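Local structure of CytC3 (Streptomyces, 3GJA) at residues A[100-105]-A[257-262]; A[145-150]-A[233-238]. The protein acts as a nonheme iron halogenase, probably using 2-oxoglutarate and oxygen to chlorinate an aliphatic carbon of its substrate. All coordinates share one frame; numbering follows the deposited sequence.

Contact 1 of 2, residues A[100-105]-A[257-262]; sequences CWRSEF and AARYVP. With ACT (acetate ion), chain C.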
# COMPACT_ATOMS: atom_id res chain seq x y z
N CYS A 100 -5.42 -7.62 0.23
CA CYS A 100 -4.84 -6.36 0.68
C CYS A 100 -4.38 -6.72 2.09
O CYS A 100 -5.20 -6.87 2.99
CB CYS A 100 -5.87 -5.23 0.77
SG CYS A 100 -5.18 -3.70 1.51
N TRP A 101 -3.07 -6.87 2.27
CA TRP A 101 -2.57 -7.27 3.58
C TRP A 101 -2.09 -6.12 4.46
O TRP A 101 -1.74 -6.33 5.62
CB TRP A 101 -1.44 -8.27 3.40
CG TRP A 101 -0.21 -7.66 2.84
CD1 TRP A 101 0.02 -7.34 1.53
CD2 TRP A 101 0.94 -7.25 3.57
NE1 TRP A 101 1.25 -6.75 1.41
CE2 TRP A 101 1.84 -6.68 2.64
CE3 TRP A 101 1.30 -7.30 4.92
CZ2 TRP A 101 3.08 -6.16 3.03
CZ3 TRP A 101 2.54 -6.79 5.30
CH2 TRP A 101 3.41 -6.23 4.36
N ARG A 102 -2.07 -4.91 3.92
CA ARG A 102 -1.64 -3.76 4.70
C ARG A 102 -1.89 -2.40 4.03
O ARG A 102 -1.99 -2.29 2.81
CB ARG A 102 -0.16 -3.87 5.04
CG ARG A 102 0.41 -2.60 5.67
CD ARG A 102 1.88 -2.74 5.99
NE ARG A 102 2.12 -3.66 7.09
CZ ARG A 102 3.33 -3.93 7.57
NH1 ARG A 102 4.39 -3.35 7.03
NH2 ARG A 102 3.48 -4.77 8.58
N SER A 103 -2.01 -1.39 4.88
CA SER A 103 -2.18 -0.01 4.46
C SER A 103 -1.49 0.83 5.53
O SER A 103 -1.37 0.41 6.69
CB SER A 103 -3.66 0.37 4.35
OG SER A 103 -4.22 0.69 5.60
N GLU A 104 -1.00 2.00 5.14
CA GLU A 104 -0.30 2.89 6.06
C GLU A 104 -0.23 4.28 5.46
O GLU A 104 -0.45 4.46 4.26
CB GLU A 104 1.12 2.38 6.29
CG GLU A 104 1.93 2.30 5.02
CD GLU A 104 3.18 1.45 5.18
OE1 GLU A 104 4.15 1.91 5.83
OE2 GLU A 104 3.17 0.31 4.67
N PHE A 105 0.09 5.26 6.29
CA PHE A 105 0.19 6.64 5.83
C PHE A 105 1.64 7.08 5.69
O PHE A 105 2.52 6.62 6.41
CB PHE A 105 -0.56 7.58 6.77
CG PHE A 105 -2.05 7.41 6.73
CD1 PHE A 105 -2.66 6.32 7.37
CD2 PHE A 105 -2.85 8.32 6.04
CE1 PHE A 105 -4.05 6.14 7.31
CE2 PHE A 105 -4.24 8.15 5.98
CZ PHE A 105 -4.84 7.06 6.62
N ALA A 257 -0.95 4.50 1.43
CA ALA A 257 -0.55 3.33 0.66
C ALA A 257 -1.27 2.06 1.08
O ALA A 257 -1.40 1.77 2.27
CB ALA A 257 0.97 3.13 0.77
N ALA A 258 -1.73 1.31 0.08
CA ALA A 258 -2.41 0.04 0.30
C ALA A 258 -1.55 -0.98 -0.44
O ALA A 258 -1.20 -0.77 -1.61
CB ALA A 258 -3.81 0.09 -0.30
N ARG A 259 -1.21 -2.07 0.24
CA ARG A 259 -0.34 -3.08 -0.37
C ARG A 259 -1.08 -4.39 -0.67
O ARG A 259 -1.80 -4.93 0.18
CB ARG A 259 0.87 -3.27 0.55
CG ARG A 259 1.18 -1.98 1.31
CD ARG A 259 2.57 -1.91 1.94
NE ARG A 259 3.59 -1.72 0.93
CZ ARG A 259 4.58 -0.83 1.01
NH1 ARG A 259 4.69 -0.03 2.06
NH2 ARG A 259 5.47 -0.76 0.03
N TYR A 260 -0.89 -4.89 -1.88
CA TYR A 260 -1.56 -6.10 -2.33
C TYR A 260 -0.66 -7.26 -2.68
O TYR A 260 0.49 -7.09 -3.08
CB TYR A 260 -2.45 -5.79 -3.53
CG TYR A 260 -3.45 -4.68 -3.27
CD1 TYR A 260 -3.04 -3.35 -3.20
CD2 TYR A 260 -4.80 -4.98 -3.07
CE1 TYR A 260 -3.95 -2.33 -2.93
CE2 TYR A 260 -5.72 -3.97 -2.80
CZ TYR A 260 -5.29 -2.65 -2.73
OH TYR A 260 -6.20 -1.66 -2.43
N VAL A 261 -1.23 -8.45 -2.56
CA VAL A 261 -0.52 -9.68 -2.84
C VAL A 261 -1.58 -10.74 -3.21
O VAL A 261 -2.68 -10.75 -2.66
CB VAL A 261 0.27 -10.10 -1.58
CG1 VAL A 261 -0.58 -11.01 -0.69
CG2 VAL A 261 1.57 -10.72 -1.97
N PRO A 262 -1.28 -11.61 -4.19
CA PRO A 262 -2.25 -12.64 -4.58
C PRO A 262 -2.45 -13.65 -3.46
O PRO A 262 -1.58 -13.79 -2.60
CB PRO A 262 -1.63 -13.25 -5.84
CG PRO A 262 -0.17 -13.07 -5.62
CD PRO A 262 -0.09 -11.66 -5.07
C ACT C . 7.55 -3.28 9.18
O ACT C . 6.97 -3.17 7.97
OXT ACT C . 8.74 -3.07 9.30
CH3 ACT C . 6.73 -3.67 10.38
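A beta bulge interrupts the antiparallel pairing of 100-105 with 257-262: Cys100 sits opposite Tyr260, but Trp101 and Arg102 together share Arg259. The bulge is built by two backbone bonds on that one residue, Trp101 N to Arg259 O (3.1 Å) and Arg259 N to Arg102 O (2.7 Å), the first markedly bent at 137° and the second nearly straight. Beyond it, Glu104 and Ala257 form a hydrogen-bonded pair. The indole of Trp101 crosses Arg259 with NE1 3.6 Å from Arg259 CB, and NE1 itself bonds to Thr146 OG1, just before strand 147-152.

Strands 98-108 and 253-262 belong to the antiparallel sheet of a cupin-type barrel, as in the phytanoyl-CoA dioxygenase family. Its two faces differ in chemistry here. On the face of Arg102, Glu104, Ala257 and Arg259, Arg259 NH1 reaches Glu104 OE2 at 3.0 Å in a salt bridge; the oxygen lies in the guanidinium plane, yet the nitrogen stands above the carboxylate plane. Glu104 CG lies between its backbone N and carbonyl carbon (chi1 60°), which turns the extended chain back across the strand pair. Alongside, Arg102 NH1 donates to the acetate atom O at 2.8 Å, while Arg102 NH2 serves Gln131 and Tyr268; Lys62, Gln131 and His125 also bind the acetate, which, though probably from the crystallisation liquor, is consistent with a pocket that accepts anions. A leucine in place of Arg259 would probably leave the Glu104 carboxylate without its cationic mate and remove the weak hydrogen bond from Arg259 NH2 to Thr148 OG1.

On the other face, that of Cys100, Ser103, Ala258 and Tyr260, the Cys100 sulfur hangs above the Tyr260 ring, 4.6 Å from SG to the centroid of that ring, and helix 84-94 packs against the same tyrosine.

Contact 2 of 2, residues A[145-150]-A[233-238]; sequences GTITVW and IFWSNT. With ACT (acetate ion), chain E.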
# COMPACT_ATOMS: atom_id res chain seq x y z
N GLY A 145 7.99 -9.45 -2.88
CA GLY A 145 7.43 -8.15 -3.23
C GLY A 145 5.93 -8.04 -3.04
O GLY A 145 5.22 -9.05 -2.90
N THR A 146 5.44 -6.81 -3.04
CA THR A 146 4.01 -6.56 -2.87
C THR A 146 3.63 -5.32 -3.69
O THR A 146 4.29 -4.29 -3.62
CB THR A 146 3.66 -6.34 -1.39
OG1 THR A 146 2.25 -6.12 -1.25
CG2 THR A 146 4.41 -5.13 -0.84
N ILE A 147 2.57 -5.44 -4.48
CA ILE A 147 2.10 -4.33 -5.28
C ILE A 147 1.59 -3.26 -4.33
O ILE A 147 0.69 -3.51 -3.53
CB ILE A 147 0.97 -4.77 -6.23
CG1 ILE A 147 1.54 -5.72 -7.29
CG2 ILE A 147 0.33 -3.55 -6.91
CD1 ILE A 147 2.54 -5.07 -8.22
N THR A 148 2.18 -2.08 -4.43
CA THR A 148 1.83 -0.95 -3.57
C THR A 148 1.07 0.09 -4.38
O THR A 148 1.50 0.49 -5.46
CB THR A 148 3.11 -0.29 -2.98
OG1 THR A 148 3.88 -1.29 -2.30
CG2 THR A 148 2.76 0.84 -2.02
N VAL A 149 -0.08 0.52 -3.86
CA VAL A 149 -0.89 1.55 -4.50
C VAL A 149 -0.81 2.76 -3.57
O VAL A 149 -1.40 2.77 -2.49
CB VAL A 149 -2.36 1.09 -4.65
CG1 VAL A 149 -3.18 2.18 -5.35
CG2 VAL A 149 -2.42 -0.20 -5.44
N TRP A 150 -0.06 3.77 -4.00
CA TRP A 150 0.16 5.00 -3.23
C TRP A 150 -0.77 6.11 -3.71
O TRP A 150 -0.54 6.72 -4.75
CB TRP A 150 1.62 5.43 -3.44
CG TRP A 150 2.24 6.27 -2.36
CD1 TRP A 150 3.08 5.83 -1.38
CD2 TRP A 150 2.22 7.70 -2.26
NE1 TRP A 150 3.59 6.89 -0.67
CE2 TRP A 150 3.08 8.05 -1.19
CE3 TRP A 150 1.56 8.71 -2.96
CZ2 TRP A 150 3.30 9.38 -0.82
CZ3 TRP A 150 1.78 10.04 -2.59
CH2 TRP A 150 2.65 10.36 -1.52
N ILE A 233 1.28 3.26 -8.85
CA ILE A 233 1.30 1.86 -8.48
C ILE A 233 2.70 1.34 -8.77
O ILE A 233 3.25 1.59 -9.85
CB ILE A 233 0.26 1.05 -9.29
CG1 ILE A 233 -1.14 1.67 -9.08
CG2 ILE A 233 0.28 -0.41 -8.85
CD1 ILE A 233 -2.26 0.94 -9.80
N PHE A 234 3.27 0.62 -7.82
CA PHE A 234 4.62 0.09 -7.99
C PHE A 234 4.91 -1.09 -7.09
O PHE A 234 4.27 -1.27 -6.04
CB PHE A 234 5.65 1.19 -7.68
CG PHE A 234 5.52 1.78 -6.29
CD1 PHE A 234 4.67 2.86 -6.04
CD2 PHE A 234 6.25 1.26 -5.22
CE1 PHE A 234 4.56 3.42 -4.76
CE2 PHE A 234 6.15 1.81 -3.93
CZ PHE A 234 5.30 2.90 -3.70
N TRP A 235 5.87 -1.90 -7.50
CA TRP A 235 6.30 -3.03 -6.68
C TRP A 235 6.98 -2.36 -5.50
O TRP A 235 7.74 -1.40 -5.67
CB TRP A 235 7.31 -3.88 -7.43
CG TRP A 235 6.72 -4.89 -8.35
CD1 TRP A 235 6.81 -4.91 -9.72
CD2 TRP A 235 5.99 -6.07 -7.98
NE1 TRP A 235 6.19 -6.03 -10.21
CE2 TRP A 235 5.67 -6.76 -9.17
CE3 TRP A 235 5.56 -6.60 -6.75
CZ2 TRP A 235 4.96 -7.96 -9.17
CZ3 TRP A 235 4.85 -7.80 -6.76
CH2 TRP A 235 4.56 -8.46 -7.96
N SER A 236 6.72 -2.86 -4.30
CA SER A 236 7.31 -2.30 -3.09
C SER A 236 8.83 -2.18 -3.16
O SER A 236 9.42 -1.31 -2.51
CB SER A 236 6.92 -3.16 -1.89
OG SER A 236 7.26 -4.52 -2.13
N ASN A 237 9.47 -3.05 -3.93
CA ASN A 237 10.93 -3.06 -4.05
C ASN A 237 11.48 -2.34 -5.28
O ASN A 237 12.66 -2.47 -5.60
CB ASN A 237 11.43 -4.50 -4.03
CG ASN A 237 10.94 -5.31 -5.21
OD1 ASN A 237 9.77 -5.23 -5.59
ND2 ASN A 237 11.83 -6.11 -5.80
N THR A 238 10.65 -1.57 -5.97
CA THR A 238 11.11 -0.85 -7.15
C THR A 238 12.09 0.25 -6.77
O THR A 238 11.91 0.94 -5.77
CB THR A 238 9.93 -0.23 -7.92
OG1 THR A 238 9.07 -1.28 -8.39
CG2 THR A 238 10.42 0.58 -9.11
C ACT E . 6.99 7.00 0.83
O ACT E . 7.14 8.26 1.28
OXT ACT E . 5.91 6.60 0.50
CH3 ACT E . 8.19 6.08 0.75
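Thr148 and Phe234 exchange two backbone hydrogen bonds, Thr148 N to Phe234 O at 2.8 Å and Phe234 N to Thr148 O at 3.0 Å, the hydrogen-bonded pair at the middle of this antiparallel strand pairing. Just before strand 147-152 begins and just after 230-235 ends, Ser236 uses both its backbone N and its hydroxyl: the N donates to Thr146 O (2.9 Å), and OG accepts from Thr146 N at 3.1 Å. Ser236 OG is brought to that amide because it lies between its own backbone N and carbonyl carbon (chi1 53°). A type I turn, Trp235 to Thr238, follows at once. At the far end, Trp150 NE1 bonds to an acetate oxygen, OXT, at 2.6 Å, near the plane of the indole.

An aromatic ring takes part in the packing on each face. Ile147 CD1 stands over the centre of the Trp235 six-membered ring, 3.5 Å from its centroid and only 8° off the normal, a CH-pi contact; Thr146 N meets the edge of the same indole, and Phe143 contacts it edge-to-face. Beside them, Ile147 CG2 meets Ile233 CG2 at 3.7 Å. On the opposite face, Thr148 CB lies over the Phe234 ring, offset toward its rim, while Trp150 CB touches that ring at its edge. Because the backbone N-H and C=O groups of Thr148 and Phe234 bond to each other, and aliphatic carbons stand over the ring faces, the pairing satisfies its central polar groups internally and is otherwise largely apolar, with Arg259 NH2 weakly bonded to the Thr148 hydroxyl.

The two contacts lie about 9 Å apart, centre to centre, in one antiparallel sheet, where the strands run 230-235, 147-152, 253-262, 98-108. Each contact joins two adjacent strands, and the seam between them is the pairing of 147-152 with 253-262, with a probable bond from Tyr260 N to Ile147 O; just outside the strand, Thr146 OG1 probably bonds to Tyr260 O. In sequence the order is 100-105, 145-150, 233-238, 257-262, so the segments of contact 2 both fall between those of contact 1. Strands distant along the chain thus become neighbours, as in cupin barrels, and helix 84-94 packs against Ile147, Val149 and Trp235 of contact 2.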